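DNA polymerase III, beta subunit (Eubacterium rectale, PDB 3T0P) probably encircles DNA as a ring-shaped head-to-tail homodimer and tethers DNA polymerases to it, making replication processive. Local coordinates at residues Pro282-Ile287 against Glu293-Ser298. Numbering follows the deposited sequence.
Sequences PIIMNI and ELRINS
The antiparallel beta hairpin of strands 283-288 and 291-297 pairs Ile284 with Arg295 and Asn286 with Glu293. Each is a hydrogen-bonded pair. Ile284 N gives a bond to Arg295 O (2.8 Å), and Arg295 N returns one to Ile284 O. Asn286 N bonds Glu293 O at 2.7 Å, and Glu293 N bonds Asn286 O. Met285 and Leu294 form the non-hydrogen-bonded pair between them. Their side chains run alongside each other, Met285 CG against Leu294 CD2 at 4.2 Å. Leu294 CD2 also meets Ile283 CD1 at 3.8 Å. Ile283 has CG1 anti to its N (chi1 -173°), which carries CD1 to Leu294. This apolar face is covered by helix 261-272. The other face is mixed, with Ile284 among Asn286, Glu293 and Arg295. There the Arg295 chain bends at chi3 (-60°), and Ile284 CG2 lies at the guanidinium edge, 3.9 Å from NH2. With alanine in place of Arg295, the methyl CG2 of Ile284 would probably lose the guanidinium edge beside it, and a positive charge would go from this face. The hairpin belongs to the C-terminal domain of the DNA polymerase III beta subunit family, in which antiparallel sheets form the outside of the ring and helices line the inside.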
# COMPACT_ATOMS: atom_id res chain seq x y z
N PRO B 282 -16.11 -21.12 -12.68
CA PRO B 282 -14.84 -21.74 -13.08
C PRO B 282 -14.34 -21.24 -14.44
O PRO B 282 -15.11 -20.71 -15.23
CB PRO B 282 -15.19 -23.22 -13.14
CG PRO B 282 -16.65 -23.27 -13.45
CD PRO B 282 -17.27 -21.96 -13.03
N ILE B 283 -13.04 -21.35 -14.69
CA ILE B 283 -12.47 -21.11 -16.00
C ILE B 283 -12.56 -22.49 -16.72
O ILE B 283 -12.23 -23.51 -16.10
CB ILE B 283 -11.03 -20.49 -15.95
CG1 ILE B 283 -10.59 -20.11 -17.37
CG2 ILE B 283 -10.01 -21.42 -15.24
CD1 ILE B 283 -9.75 -19.02 -17.48
N ILE B 284 -13.11 -22.51 -17.94
CA ILE B 284 -13.26 -23.75 -18.74
C ILE B 284 -12.13 -23.84 -19.77
O ILE B 284 -11.93 -22.89 -20.52
CB ILE B 284 -14.64 -23.84 -19.45
CG1 ILE B 284 -15.84 -23.62 -18.51
CG2 ILE B 284 -14.78 -25.14 -20.28
CD1 ILE B 284 -15.97 -24.52 -17.35
N MSE B 285 -11.38 -24.96 -19.77
CA MSE B 285 -10.32 -25.23 -20.74
C MSE B 285 -10.79 -26.30 -21.75
O MSE B 285 -11.29 -27.34 -21.34
CB MSE B 285 -9.03 -25.72 -20.08
CG MSE B 285 -8.32 -24.73 -19.14
SE MSE B 285 -6.75 -25.68 -18.34
CE MSE B 285 -5.99 -24.19 -17.24
N ASN B 286 -10.63 -26.03 -23.05
CA ASN B 286 -10.92 -27.00 -24.11
C ASN B 286 -9.58 -27.24 -24.81
O ASN B 286 -9.04 -26.37 -25.51
CB ASN B 286 -12.03 -26.52 -25.04
CG ASN B 286 -13.43 -26.77 -24.54
OD1 ASN B 286 -13.97 -26.03 -23.72
ND2 ASN B 286 -14.12 -27.75 -25.12
N ILE B 287 -8.98 -28.37 -24.51
CA ILE B 287 -7.67 -28.74 -25.02
C ILE B 287 -7.84 -29.65 -26.24
O ILE B 287 -8.45 -30.71 -26.15
CB ILE B 287 -6.84 -29.41 -23.89
CG1 ILE B 287 -6.44 -28.36 -22.81
CG2 ILE B 287 -5.62 -30.12 -24.46
CD1 ILE B 287 -6.15 -28.95 -21.47
N GLU B 293 -8.28 -23.56 -25.58
CA GLU B 293 -9.29 -22.52 -25.53
C GLU B 293 -9.78 -22.37 -24.09
O GLU B 293 -10.20 -23.36 -23.48
CB GLU B 293 -10.45 -22.84 -26.47
CG GLU B 293 -11.48 -21.73 -26.45
CD GLU B 293 -12.72 -22.00 -27.26
OE1 GLU B 293 -13.45 -22.97 -26.95
OE2 GLU B 293 -12.97 -21.23 -28.22
N LEU B 294 -9.74 -21.14 -23.57
CA LEU B 294 -10.18 -20.78 -22.22
C LEU B 294 -11.38 -19.87 -22.29
O LEU B 294 -11.38 -18.91 -23.05
CB LEU B 294 -9.05 -20.11 -21.42
CG LEU B 294 -7.82 -20.97 -21.21
CD1 LEU B 294 -6.77 -20.65 -22.26
CD2 LEU B 294 -7.25 -20.75 -19.84
N ARG B 295 -12.40 -20.19 -21.51
CA ARG B 295 -13.63 -19.40 -21.43
C ARG B 295 -14.07 -19.18 -20.00
O ARG B 295 -13.89 -20.05 -19.13
CB ARG B 295 -14.80 -20.07 -22.17
CG ARG B 295 -14.59 -20.28 -23.65
CD ARG B 295 -15.73 -21.07 -24.29
NE ARG B 295 -15.89 -22.39 -23.69
CZ ARG B 295 -16.69 -23.34 -24.17
NH1 ARG B 295 -17.37 -23.13 -25.29
NH2 ARG B 295 -16.79 -24.51 -23.56
N ILE B 296 -14.74 -18.04 -19.81
CA ILE B 296 -15.39 -17.69 -18.59
C ILE B 296 -16.55 -16.81 -18.99
O ILE B 296 -16.46 -16.09 -19.98
CB ILE B 296 -14.43 -17.07 -17.53
CG1 ILE B 296 -14.98 -17.26 -16.10
CG2 ILE B 296 -14.05 -15.59 -17.83
CD1 ILE B 296 -13.86 -17.17 -14.99
N ASN B 297 -17.64 -16.89 -18.24
CA ASN B 297 -18.80 -16.00 -18.46
C ASN B 297 -19.40 -15.69 -17.10
O ASN B 297 -19.34 -16.51 -16.19
CB ASN B 297 -19.83 -16.60 -19.43
CG ASN B 297 -20.37 -17.88 -18.93
OD1 ASN B 297 -21.34 -17.90 -18.16
ND2 ASN B 297 -19.68 -18.96 -19.28
N SER B 298 -19.94 -14.48 -16.96
CA SER B 298 -20.59 -14.00 -15.74
C SER B 298 -21.66 -12.98 -16.11
O SER B 298 -21.92 -12.78 -17.30
CB SER B 298 -19.56 -13.40 -14.78
OG SER B 298 -19.06 -12.14 -15.20
O HOH W 1 -17.66 -19.93 -16.55
O HOH W 2 -13.09 -23.40 -23.28